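Local coordinates for p800 reaction center core protein (Heliobacterium modesticaldum, PDB 5V8K), which forms the homodimeric core of a photosynthetic reaction center, holding the bacteriochlorophylls that gather light and separate charge and taking part in binding a 4Fe-4S cluster, at residues A263-G266 / H267-G271; I329-S332 / Y333-T337; H520-Q523 / A524-A528; K579-G582 / C583-F587. One frame throughout, in Å; residues are numbered along the deposited sequence.

Interaction 1. Residues A263-G266 / H267-G271. With GBF (Bacteriochlorophyll g), chain B.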
# COMPACT_ATOMS: atom_id res chain seq x y z
N ALA A 263 13.32 -18.96 12.57
CA ALA A 263 12.81 -19.15 13.92
C ALA A 263 12.68 -17.82 14.65
O ALA A 263 11.74 -17.60 15.41
CB ALA A 263 13.71 -20.07 14.70
N ILE A 264 13.65 -16.94 14.44
CA ILE A 264 13.66 -15.63 15.09
C ILE A 264 12.45 -14.82 14.63
O ILE A 264 11.74 -14.22 15.43
CB ILE A 264 14.98 -14.90 14.79
CG1 ILE A 264 16.08 -15.52 15.63
CG2 ILE A 264 14.86 -13.39 15.08
CD1 ILE A 264 17.44 -15.05 15.26
N LEU A 265 12.21 -14.80 13.32
CA LEU A 265 11.10 -14.03 12.81
C LEU A 265 9.79 -14.56 13.35
O LEU A 265 8.93 -13.78 13.76
CB LEU A 265 11.12 -14.00 11.29
CG LEU A 265 10.00 -13.17 10.64
CD1 LEU A 265 10.01 -11.66 11.10
CD2 LEU A 265 10.12 -13.27 9.16
N GLY A 266 9.65 -15.90 13.43
CA GLY A 266 8.47 -16.47 14.04
C GLY A 266 8.26 -16.03 15.47
O GLY A 266 7.14 -15.71 15.87
N HIS A 267 9.33 -16.00 16.27
CA HIS A 267 9.18 -15.66 17.69
C HIS A 267 9.03 -14.16 17.91
O HIS A 267 8.36 -13.75 18.87
CB HIS A 267 10.34 -16.21 18.49
CG HIS A 267 10.28 -17.70 18.65
ND1 HIS A 267 10.65 -18.57 17.65
CD2 HIS A 267 9.82 -18.47 19.66
CE1 HIS A 267 10.45 -19.81 18.05
NE2 HIS A 267 9.92 -19.77 19.26
N LEU A 268 9.62 -13.34 17.05
CA LEU A 268 9.40 -11.90 17.10
C LEU A 268 7.94 -11.56 16.83
O LEU A 268 7.32 -10.77 17.55
CB LEU A 268 10.30 -11.23 16.06
CG LEU A 268 10.05 -9.78 15.79
CD1 LEU A 268 10.17 -9.02 17.10
CD2 LEU A 268 11.02 -9.29 14.72
N VAL A 269 7.43 -12.15 15.78
CA VAL A 269 6.08 -11.86 15.36
C VAL A 269 5.05 -12.37 16.42
O VAL A 269 4.15 -11.68 16.85
CB VAL A 269 5.68 -12.43 13.97
CG1 VAL A 269 4.21 -12.23 13.69
CG2 VAL A 269 6.55 -11.89 12.85
N MET A 270 5.24 -13.59 16.89
CA MET A 270 4.30 -14.18 17.85
C MET A 270 4.39 -13.42 19.18
O MET A 270 3.44 -13.29 19.90
CB MET A 270 4.51 -15.71 18.13
CG MET A 270 4.21 -16.62 16.97
SD MET A 270 2.46 -16.73 16.69
CE MET A 270 2.27 -18.39 16.15
N GLY A 271 5.58 -13.02 19.54
CA GLY A 271 5.75 -12.26 20.77
C GLY A 271 5.02 -10.92 20.72
O GLY A 271 4.33 -10.55 21.66
MG GBF B . 1.40 -18.53 12.04
CHA GBF B . 4.38 -20.07 13.14
CHB GBF B . 3.19 -16.83 9.84
CHC GBF B . -1.64 -17.93 10.44
CHD GBF B . -0.34 -20.80 14.25
NA GBF B . 3.35 -18.28 11.74
C1A GBF B . 4.46 -18.89 12.21
C2A GBF B . 5.82 -18.37 11.78
C3A GBF B . 5.37 -17.33 10.75
C4A GBF B . 3.87 -17.50 10.79
CMA GBF B . 5.77 -15.88 11.11
CAA GBF B . 6.86 -19.38 11.25
CBA GBF B . 6.42 -20.23 10.03
CGA GBF B . 5.35 -21.24 10.38
O1A GBF B . 5.52 -22.13 11.20
O2A GBF B . 3.99 -21.04 9.91
NB GBF B . 0.87 -17.55 10.34
C1B GBF B . 1.71 -16.85 9.58
C2B GBF B . 0.99 -16.29 8.53
C3B GBF B . -0.35 -16.61 8.72
C4B GBF B . -0.39 -17.36 9.89
CMB GBF B . 1.62 -15.48 7.42
CAB GBF B . -1.54 -16.24 7.88
CBB GBF B . -1.56 -15.67 6.69
NC GBF B . -0.51 -19.22 12.30
C1C GBF B . -1.61 -18.85 11.60
C2C GBF B . -2.99 -19.35 11.84
C3C GBF B . -2.45 -20.16 12.95
C4C GBF B . -1.08 -20.06 13.20
CMC GBF B . -3.93 -18.21 12.23
CAC GBF B . -3.30 -21.05 13.80
CBC GBF B . -4.79 -21.16 13.56
ND GBF B . 1.78 -19.95 13.41
C1D GBF B . 1.13 -20.82 14.18
C2D GBF B . 1.90 -21.98 14.97
C3D GBF B . 3.10 -21.51 14.45
C4D GBF B . 3.08 -20.41 13.56
CMD GBF B . 1.49 -23.10 15.89
CAD GBF B . 4.52 -21.85 14.65
OBD GBF B . 5.10 -22.83 15.23
CBD GBF B . 5.38 -20.86 13.92
CGD GBF B . 6.24 -20.02 14.84
O1D GBF B . 7.30 -19.58 14.45
O2D GBF B . 5.86 -19.69 16.21
CED GBF B . 6.83 -19.08 17.06
C1 GBF B . 2.95 -21.96 10.27
C2 GBF B . 1.70 -21.44 9.60
C3 GBF B . 0.46 -21.88 9.91
C4 GBF B . 0.27 -22.94 10.98
C5 GBF B . -0.75 -21.31 9.19
C6 GBF B . -0.44 -20.43 7.96
C7 GBF B . -1.76 -20.10 7.27
C8 GBF B . -2.06 -20.47 6.00
C9 GBF B . -1.10 -21.23 5.13
C10 GBF B . -3.43 -20.13 5.44
C11 GBF B . -3.54 -18.68 5.05
C12 GBF B . -4.93 -18.40 4.53
C13 GBF B . -5.30 -17.14 4.19
C14 GBF B . -6.67 -16.85 3.68
C15 GBF B . -4.34 -15.99 4.34
O HOH W 1 1.11 -16.61 13.65
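From A263 to G271 the chain is unbroken alpha helix: the N-H groups of H267, L268, V269 and M270 bond back to the carbonyls of A263, I264, L265 and G266. The first of these carbonyls does double duty. H267 N reaches A263 O at 3.0 Å from one face of the carbonyl plane, and the imidazole of the same residue comes in from the opposite face, H267 ND1 lying 2.7 Å from A263 O. That second bond is nearly straight (169°), and the oxygen sits almost in the ring plane. With CG turned to the side opposite its own carbonyl carbon (chi1 -73°), the ring folds back along the helix and meets A263 at its edge. ND1 is thus spent on the backbone, which leaves NE2 to ligate the magnesium of another bacteriochlorophyll g. A leucine in place of H267, with neither nitrogen, would probably leave that magnesium without its protein ligand and A263 O without its second donor. Over the centre of the imidazole lies the ester methyl CED of a second bacteriochlorophyll g, whose magnesium H267 does not bind, with H267 CE1 to CED 3.8 Å. G266 lets this second pigment in close: its CA is 3.3 Å from O1D, where a CB would collide. M270, bent at chi2 and chi3, lays CE against the macrocycle, 3.2 Å from ND. L265 CD1 packs on V269 CG2 at 3.9 Å. A transmembrane-helix histidine commonly gives a chlorophyll magnesium its axial ligand, here with ND1 anchored to a carbonyl one turn earlier.

Interaction 2. Residues I329-S332 / Y333-T337. With GBF (Bacteriochlorophyll g), chain X.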
# COMPACT_ATOMS: atom_id res chain seq x y z
N ILE A 329 12.39 8.18 16.89
CA ILE A 329 12.02 8.14 15.48
C ILE A 329 12.62 9.32 14.74
O ILE A 329 13.14 9.18 13.63
CB ILE A 329 10.48 8.11 15.33
CG1 ILE A 329 9.89 6.80 15.87
CG2 ILE A 329 10.07 8.33 13.91
CD1 ILE A 329 10.33 5.56 15.13
N PHE A 330 12.49 10.52 15.32
CA PHE A 330 13.04 11.70 14.68
C PHE A 330 14.53 11.53 14.45
O PHE A 330 15.03 11.82 13.37
CB PHE A 330 12.77 12.95 15.52
CG PHE A 330 13.26 14.24 14.89
CD1 PHE A 330 14.55 14.66 15.08
CD2 PHE A 330 12.43 14.97 14.08
CE1 PHE A 330 15.01 15.85 14.49
CE2 PHE A 330 12.88 16.16 13.47
CZ PHE A 330 14.18 16.59 13.69
N VAL A 331 15.25 11.07 15.47
CA VAL A 331 16.69 10.91 15.36
C VAL A 331 17.05 9.83 14.32
O VAL A 331 17.88 10.06 13.43
CB VAL A 331 17.27 10.57 16.75
CG1 VAL A 331 18.67 10.10 16.65
CG2 VAL A 331 17.24 11.81 17.68
N SER A 332 16.41 8.65 14.42
CA SER A 332 16.75 7.51 13.56
C SER A 332 16.33 7.76 12.11
O SER A 332 17.17 7.72 11.21
CB SER A 332 16.12 6.21 14.10
OG SER A 332 14.70 6.24 14.10
N TYR A 333 15.06 8.10 11.88
CA TYR A 333 14.59 8.29 10.51
C TYR A 333 15.12 9.58 9.91
O TYR A 333 15.34 9.67 8.70
CB TYR A 333 13.06 8.21 10.47
CG TYR A 333 12.53 6.79 10.66
CD1 TYR A 333 12.50 6.19 11.91
CD2 TYR A 333 12.08 6.04 9.59
CE1 TYR A 333 12.06 4.87 12.09
CE2 TYR A 333 11.62 4.71 9.76
CZ TYR A 333 11.62 4.16 11.01
OH TYR A 333 11.19 2.88 11.21
N GLY A 334 15.35 10.61 10.72
CA GLY A 334 15.94 11.81 10.18
C GLY A 334 17.39 11.60 9.75
O GLY A 334 17.80 12.02 8.66
N ILE A 335 18.19 10.97 10.61
CA ILE A 335 19.56 10.65 10.22
C ILE A 335 19.57 9.78 8.98
O ILE A 335 20.35 10.01 8.04
CB ILE A 335 20.32 9.99 11.37
CG1 ILE A 335 20.71 11.02 12.43
CG2 ILE A 335 21.62 9.33 10.85
CD1 ILE A 335 21.24 10.38 13.68
N ALA A 336 18.74 8.71 8.97
CA ALA A 336 18.82 7.75 7.87
C ALA A 336 18.33 8.38 6.59
O ALA A 336 18.76 7.97 5.51
CB ALA A 336 18.03 6.48 8.19
N THR A 337 17.43 9.36 6.68
CA THR A 337 16.96 10.07 5.49
C THR A 337 18.06 10.99 4.94
O THR A 337 18.27 11.04 3.73
CB THR A 337 15.70 10.90 5.77
OG1 THR A 337 14.66 10.03 6.19
CG2 THR A 337 15.18 11.60 4.52
MG GBF X . 21.03 17.06 6.68
CHA GBF X . 23.77 18.83 5.43
CHB GBF X . 22.51 16.97 9.63
CHC GBF X . 18.00 15.95 7.84
CHD GBF X . 19.47 17.68 3.48
NA GBF X . 22.73 17.83 7.40
C1A GBF X . 23.77 18.45 6.86
C2A GBF X . 25.00 18.78 7.68
C3A GBF X . 24.67 17.92 8.89
C4A GBF X . 23.22 17.56 8.62
CMA GBF X . 25.58 16.69 8.97
CAA GBF X . 25.26 20.26 8.08
CBA GBF X . 24.00 20.95 8.55
CGA GBF X . 24.27 22.39 8.96
O1A GBF X . 25.38 22.89 8.84
O2A GBF X . 23.15 23.21 9.43
NB GBF X . 20.38 16.47 8.51
C1B GBF X . 21.11 16.48 9.63
C2B GBF X . 20.33 15.94 10.66
C3B GBF X . 19.07 15.68 10.14
C4B GBF X . 19.13 16.07 8.80
CMB GBF X . 20.80 15.69 12.06
CAB GBF X . 17.91 15.09 10.86
CBB GBF X . 17.85 14.55 12.08
NC GBF X . 19.18 16.85 5.82
C1C GBF X . 18.09 16.40 6.43
C2C GBF X . 16.77 16.22 5.77
C3C GBF X . 17.37 16.79 4.55
C4C GBF X . 18.71 17.09 4.59
CMC GBF X . 16.51 14.71 5.64
CAC GBF X . 16.62 16.99 3.28
CBC GBF X . 15.16 16.65 3.19
ND GBF X . 21.34 18.04 4.95
C1D GBF X . 20.85 18.15 3.73
C2D GBF X . 21.71 18.75 2.51
C3D GBF X . 22.77 18.95 3.38
C4D GBF X . 22.60 18.58 4.74
CMD GBF X . 21.53 19.02 1.05
CAD GBF X . 24.05 19.69 3.27
OBD GBF X . 24.79 19.96 2.26
CBD GBF X . 24.74 19.58 4.58
CGD GBF X . 26.05 18.87 4.50
O1D GBF X . 26.16 17.65 4.39
O2D GBF X . 27.25 19.63 4.60
CED GBF X . 28.46 19.00 4.20
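Y333 lies beside I329, one helical turn earlier, the two side chains pointing the same way. At its root, Y333 CB rests 3.3 Å from I329 O, the carbonyl that also accepts the tyrosine's backbone N-H. CG stands anti to the carbonyl carbon (chi1 -73°), which tips the ring back over the preceding turn with I329 O at its edge. Y333 CD1 then comes to 3.1 Å from S332 OG, an approach oblique to the ring, and CE1 meets I329 CD1 at 3.6 Å. The outer ring lies among A384 of helix 376-401 and Q450 and P454 of helix 449-459, and Y333 lines the pocket of a bacteriochlorophyll g'. S332 OG has its own partner, the carbonyl of P328. This is the middle of helix 311-344, predicted to span the membrane, as in the photosystem I PsaA/PsaB family. On another flank V331 CG1 and I335 CD1 lie side by side, 3.9 Å apart. The glycine at 334 brings bare backbone to a bacteriochlorophyll g, G334 C to CAB 3.7 Å, and F330 CE1 reaches the same pigment's CBB. T337 holds Y333 O twice, from opposite faces of the carbonyl: OG1 at 2.6 Å, N at 2.9 Å.

Interaction 3. Residues H520-Q523 / A524-A528. With GBF (Bacteriochlorophyll g), chain C.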
# COMPACT_ATOMS: atom_id res chain seq x y z
N HIS A 520 9.41 -20.00 -6.19
CA HIS A 520 8.13 -19.95 -5.53
C HIS A 520 7.92 -18.70 -4.67
O HIS A 520 6.79 -18.22 -4.56
CB HIS A 520 7.91 -21.19 -4.67
CG HIS A 520 6.51 -21.30 -4.21
ND1 HIS A 520 5.47 -21.44 -5.10
CD2 HIS A 520 5.95 -21.09 -3.00
CE1 HIS A 520 4.33 -21.39 -4.44
NE2 HIS A 520 4.60 -21.16 -3.18
N MET A 521 8.98 -18.16 -4.06
CA MET A 521 8.76 -17.00 -3.21
C MET A 521 8.31 -15.78 -4.02
O MET A 521 7.67 -14.91 -3.44
CB MET A 521 9.97 -16.68 -2.36
CG MET A 521 10.28 -17.74 -1.29
SD MET A 521 8.98 -17.91 -0.02
CE MET A 521 8.69 -19.47 -0.57
N ILE A 522 8.51 -15.74 -5.35
CA ILE A 522 7.88 -14.69 -6.14
C ILE A 522 6.35 -14.87 -6.15
O ILE A 522 5.60 -13.91 -6.01
CB ILE A 522 8.47 -14.65 -7.57
CG1 ILE A 522 9.97 -14.38 -7.51
CG2 ILE A 522 7.80 -13.57 -8.45
CD1 ILE A 522 10.40 -13.11 -6.86
N GLN A 523 5.88 -16.10 -6.35
CA GLN A 523 4.44 -16.38 -6.23
C GLN A 523 3.91 -15.96 -4.87
O GLN A 523 2.86 -15.31 -4.78
CB GLN A 523 4.17 -17.87 -6.49
CG GLN A 523 2.76 -18.31 -6.05
CD GLN A 523 2.21 -19.46 -6.80
OE1 GLN A 523 2.53 -19.65 -7.97
NE2 GLN A 523 1.32 -20.21 -6.16
N ALA A 524 4.65 -16.24 -3.80
CA ALA A 524 4.21 -15.84 -2.48
C ALA A 524 4.08 -14.33 -2.38
O ALA A 524 3.08 -13.82 -1.84
CB ALA A 524 5.19 -16.34 -1.44
N LEU A 525 5.09 -13.60 -2.87
CA LEU A 525 5.04 -12.15 -2.82
C LEU A 525 3.84 -11.64 -3.58
O LEU A 525 3.07 -10.84 -3.07
CB LEU A 525 6.31 -11.53 -3.40
CG LEU A 525 7.59 -11.42 -2.61
CD1 LEU A 525 8.62 -10.64 -3.40
CD2 LEU A 525 7.38 -10.72 -1.34
N LEU A 526 3.68 -12.08 -4.83
CA LEU A 526 2.60 -11.57 -5.65
C LEU A 526 1.25 -11.85 -5.04
O LEU A 526 0.38 -10.97 -5.03
CB LEU A 526 2.66 -12.17 -7.05
CG LEU A 526 3.80 -11.68 -7.94
CD1 LEU A 526 3.86 -12.55 -9.18
CD2 LEU A 526 3.57 -10.29 -8.34
N GLY A 527 1.03 -13.07 -4.54
CA GLY A 527 -0.28 -13.36 -3.96
C GLY A 527 -0.53 -12.56 -2.69
O GLY A 527 -1.62 -12.02 -2.47
N ALA A 528 0.49 -12.44 -1.85
CA ALA A 528 0.34 -11.66 -0.64
C ALA A 528 0.07 -10.18 -0.93
O ALA A 528 -0.69 -9.52 -0.20
CB ALA A 528 1.61 -11.81 0.19
MG GBF C . 3.09 -21.39 -1.40
CHA GBF C . 5.63 -22.44 0.85
CHB GBF C . 2.97 -24.44 -2.54
CHC GBF C . 0.13 -20.43 -2.90
CHD GBF C . 3.03 -18.33 0.44
NA GBF C . 4.09 -23.05 -0.96
C1A GBF C . 5.07 -23.41 -0.10
C2A GBF C . 5.60 -24.85 -0.09
C3A GBF C . 5.02 -25.23 -1.43
C4A GBF C . 3.95 -24.18 -1.65
CMA GBF C . 6.07 -25.03 -2.51
CAA GBF C . 5.14 -25.67 1.11
CBA GBF C . 3.62 -25.68 1.30
CGA GBF C . 3.18 -24.54 2.19
O1A GBF C . 3.89 -24.09 3.08
O2A GBF C . 1.91 -23.94 2.03
NB GBF C . 1.71 -22.37 -2.53
C1B GBF C . 1.84 -23.62 -2.99
C2B GBF C . 0.76 -23.94 -3.81
C3B GBF C . -0.04 -22.80 -3.85
C4B GBF C . 0.63 -21.82 -3.09
CMB GBF C . 0.49 -25.30 -4.44
CAB GBF C . -1.29 -22.58 -4.60
CBB GBF C . -2.07 -23.47 -5.15
NC GBF C . 1.90 -19.71 -1.28
C1C GBF C . 0.76 -19.50 -1.94
C2C GBF C . -0.08 -18.27 -1.80
C3C GBF C . 0.88 -17.78 -0.78
C4C GBF C . 1.97 -18.59 -0.53
CMC GBF C . 0.03 -17.49 -3.10
CAC GBF C . 0.67 -16.51 -0.06
CBC GBF C . -0.56 -15.65 -0.31
ND GBF C . 3.92 -20.57 0.22
C1D GBF C . 3.98 -19.38 0.80
C2D GBF C . 5.06 -19.03 1.91
C3D GBF C . 5.59 -20.31 1.78
C4D GBF C . 4.98 -21.19 0.84
CMD GBF C . 5.37 -17.83 2.72
CAD GBF C . 6.70 -21.05 2.40
OBD GBF C . 7.58 -20.74 3.28
CBD GBF C . 6.64 -22.49 1.92
CGD GBF C . 7.96 -22.87 1.34
O1D GBF C . 8.79 -23.49 1.97
O2D GBF C . 8.26 -22.42 0.01
CED GBF C . 9.56 -22.48 -0.54
C1 GBF C . 1.43 -23.17 3.16
C2 GBF C . 0.74 -24.09 4.18
C3 GBF C . 1.06 -24.18 5.50
C4 GBF C . 2.17 -23.33 6.04
C5 GBF C . 0.27 -25.16 6.36
C6 GBF C . 1.10 -25.74 7.51
C7 GBF C . 0.23 -26.53 8.46
C8 GBF C . 0.75 -26.84 9.68
C9 GBF C . 2.16 -26.43 10.01
C10 GBF C . -0.00 -27.64 10.75
C11 GBF C . -1.49 -27.73 10.47
C12 GBF C . -2.27 -28.07 11.73
C13 GBF C . -2.73 -29.29 12.01
C14 GBF C . -2.47 -30.43 11.08
C15 GBF C . -3.52 -29.53 13.28
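A524 gives its N-H to H520 O at 3.0 Å, opening a run of alpha-helical bonds that continues to G527, and both residues face the same bacteriochlorophyll g. H520 swings CG anti to its backbone N (chi1 -168°) and turns the ring by chi2 63°, carrying NE2 to the magnesium, which it ligates axially at 2.3 Å. The methyl CMA covers one face of the imidazole near its rim. On the far side of the ring, H520 ND1 is hydrogen-bonded to H345 of the second subunit, so the imidazole is gripped at both nitrogens and can hardly rotate. One turn along, the methyl of A524, CB, lies 3.5 Å from the methine CHD; its small size lets the helix come close to the macrocycle. M521 and Q523 go to different parts of the pigment. M521, with CG beside its backbone N and the chain bent at chi2 and chi3, curls its methyl toward the ester, CE to O2D 3.0 Å, and its sulfur packs on A524 CB. Q523 is extended beyond CG, and its NE2 lies 3.5 Å from the methine carbon CHC. At G527 a CB would run into CMC. Away from this pigment, I522 CG2 and L526 CD1 meet at 4.1 Å at an oblique angle. Chemically, the contact pairs a hard magnesium ion with an imidazole nitrogen in a buried site; the metal is likely to polarise the ring and strengthen its hold on H345, so that one residue ties the pigment to both halves of the homodimer.

Interaction 4. Residues K579-G582 / C583-F587. With DGG (1-[glycerolylphosphonyl]-2-[8-(2-hexyl-cyclopropyl)-octanal-1-yl]-3-[hexadecanal-1-yl]-glycerol), chain D.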
# COMPACT_ATOMS: atom_id res chain seq x y z
N LYS A 579 -13.04 -4.57 9.71
CA LYS A 579 -11.87 -4.05 10.40
C LYS A 579 -11.06 -5.18 11.02
O LYS A 579 -9.82 -5.17 10.95
CB LYS A 579 -12.29 -3.02 11.46
CG LYS A 579 -11.99 -1.62 11.07
CD LYS A 579 -12.99 -0.60 11.60
CE LYS A 579 -13.21 -0.67 13.10
NZ LYS A 579 -13.71 0.72 13.57
N ALA A 580 -11.73 -6.17 11.61
CA ALA A 580 -11.04 -7.33 12.18
C ALA A 580 -10.32 -8.15 11.11
O ALA A 580 -9.14 -8.52 11.27
CB ALA A 580 -12.02 -8.23 12.93
N ILE A 581 -11.01 -8.46 10.01
CA ILE A 581 -10.44 -9.29 8.95
C ILE A 581 -9.40 -8.49 8.17
O ILE A 581 -8.34 -9.01 7.78
CB ILE A 581 -11.57 -9.79 8.02
CG1 ILE A 581 -12.48 -10.74 8.77
CG2 ILE A 581 -10.99 -10.46 6.75
CD1 ILE A 581 -13.79 -11.06 8.05
N GLY A 582 -9.67 -7.20 7.96
CA GLY A 582 -8.73 -6.36 7.24
C GLY A 582 -7.44 -6.20 8.00
O GLY A 582 -6.36 -6.26 7.42
N CYS A 583 -7.53 -6.00 9.31
CA CYS A 583 -6.32 -5.87 10.09
C CYS A 583 -5.55 -7.18 10.10
O CYS A 583 -4.34 -7.19 9.87
CB CYS A 583 -6.66 -5.41 11.51
SG CYS A 583 -5.25 -5.38 12.66
N PHE A 584 -6.24 -8.29 10.37
CA PHE A 584 -5.59 -9.60 10.38
C PHE A 584 -4.83 -9.85 9.09
O PHE A 584 -3.65 -10.22 9.11
CB PHE A 584 -6.62 -10.72 10.61
CG PHE A 584 -6.02 -12.07 10.50
CD1 PHE A 584 -5.32 -12.60 11.57
CD2 PHE A 584 -6.07 -12.78 9.33
CE1 PHE A 584 -4.72 -13.82 11.49
CE2 PHE A 584 -5.46 -14.03 9.24
CZ PHE A 584 -4.79 -14.54 10.35
N LEU A 585 -5.49 -9.67 7.94
CA LEU A 585 -4.86 -9.94 6.66
C LEU A 585 -3.81 -8.91 6.25
O LEU A 585 -2.85 -9.26 5.55
CB LEU A 585 -5.92 -10.05 5.58
CG LEU A 585 -6.81 -11.28 5.62
CD1 LEU A 585 -7.86 -11.15 4.52
CD2 LEU A 585 -6.01 -12.59 5.44
N PHE A 586 -3.99 -7.64 6.61
CA PHE A 586 -3.01 -6.61 6.31
C PHE A 586 -1.69 -6.95 6.99
O PHE A 586 -0.64 -7.04 6.35
CB PHE A 586 -3.57 -5.23 6.76
CG PHE A 586 -2.74 -4.08 6.41
CD1 PHE A 586 -1.58 -3.81 7.07
CD2 PHE A 586 -3.16 -3.23 5.42
CE1 PHE A 586 -0.83 -2.69 6.77
CE2 PHE A 586 -2.43 -2.08 5.10
CZ PHE A 586 -1.24 -1.83 5.78
N PHE A 587 -1.84 -7.24 8.25
CA PHE A 587 -0.73 -7.62 9.12
C PHE A 587 -0.02 -8.94 8.64
O PHE A 587 1.15 -9.01 8.44
CB PHE A 587 -1.11 -7.78 10.60
CG PHE A 587 0.06 -8.09 11.52
CD1 PHE A 587 0.96 -7.11 11.89
CD2 PHE A 587 0.25 -9.36 12.06
CE1 PHE A 587 1.98 -7.38 12.73
CE2 PHE A 587 1.29 -9.61 12.90
CZ PHE A 587 2.14 -8.63 13.24
C11 DGG D . -9.15 -14.89 6.74
C10 DGG D . -10.39 -15.15 7.57
C9 DGG D . -10.02 -15.08 9.04
C8 DGG D . -9.30 -13.80 9.41
C7 DGG D . -8.59 -13.86 10.75
C6 DGG D . -9.47 -13.74 11.98
C5 DGG D . -10.72 -12.95 11.68
C4 DGG D . -11.66 -12.92 12.87
C3 DGG D . -12.89 -12.10 12.52
C2 DGG D . -13.82 -11.97 13.71
C1 DGG D . -15.05 -11.21 13.30
O1 DGG D . -15.42 -11.22 12.17
O17 DGG D . -15.80 -10.46 14.23
C17 DGG D . -17.08 -9.96 13.93
C19 DGG D . -17.72 -9.43 15.21
O19 DGG D . -17.01 -8.29 15.67
C21 DGG D . -16.38 -8.31 16.96
O21 DGG D . -17.04 -8.79 17.83
C22 DGG D . -14.96 -7.82 17.10
C23 DGG D . -13.92 -8.69 16.36
C24 DGG D . -12.78 -9.29 17.20
C25 DGG D . -12.46 -10.78 16.96
C26 DGG D . -11.00 -11.15 17.20
C27 DGG D . -10.14 -10.74 16.03
C28 DGG D . -8.66 -11.03 16.25
C29 DGG D . -7.87 -10.96 14.96
C30 DGG D . -7.66 -9.60 14.32
C31 DGG D . -6.20 -9.33 14.06
C32 DGG D . -5.32 -10.07 15.03
C33 DGG D . -3.86 -9.81 14.78
C18 DGG D . -19.18 -9.08 15.02
P DGG D . -20.97 -7.74 13.97
OP1 DGG D . -21.57 -7.66 15.31
OP2 DGG D . -19.43 -7.97 14.20
OP3 DGG D . -21.33 -8.85 13.07
OP4 DGG D . -21.26 -6.42 13.14
C40 DGG D . -22.23 -6.42 12.09
C41 DGG D . -23.31 -5.33 12.26
O42 DGG D . -23.44 -4.92 13.62
C43 DGG D . -24.69 -5.70 11.69
O44 DGG D . -24.55 -6.16 10.35
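I581 and L585 stand side by side one turn apart, pointing the same way, with I581 CG2 3.9 Å from L585 CD1. F584, in contrast, turns its ring away from the preceding turn and toward the acyl chains of a bound glycerophospholipid. Its CG lies anti to the backbone N (chi1 175°), and with chi2 at 80° the ring offers a face to the lipid: C7 sits above it, off-centre. F584 CD2 is 3.1 Å from that carbon, shorter than usual for carbon on carbon, and the exact fit is doubtful. Nearer the ester the same chain passes I581 CG1, 4.0 Å from C3; beyond the ring its C11 comes near L585 CD2. A580 touches both tails, its CB 3.9 Å from C23 of the second one. F584 lines this lipid pocket and also touches a bacteriochlorophyll g', so the tail lies next to a pigment. An alanine in place of F584 would remove the aromatic face, and the lipid tail would probably be left loosely held and able to shift. K579 turns the other way, to a salt bridge with D439, close to the cysteines that bind the iron-sulfur cluster. Helix 575-599 is flanked here by helix 437-447 at A580, C583 and F587, and by helix 520-539 at I581, L585 and F586; F586 also packs on F540 of the second subunit.

How the interactions relate
Along the chain the four contacts come in numerical order, on helices 258-291, 311-344, 520-539 and 575-599, all in the part of the protein related to photosystem I PsaA/PsaB. Interaction 1 lies near the middle of the subunit, its centre about 4 Å from that of the chain, and touches interaction 4 directly, V269 CG1 to F587 CE2 at 4.0 Å. Interactions 3 and 4 approach to about 6 Å between nearest atoms, and both reach the second subunit. Interaction 2 is the outlier, its centre about 31 Å from that of interaction 3. All four helices carry bound pigment or lipid, and the second subunit's copy of the outlying helix meets interaction 3 at the dimer interface through T340 and I344.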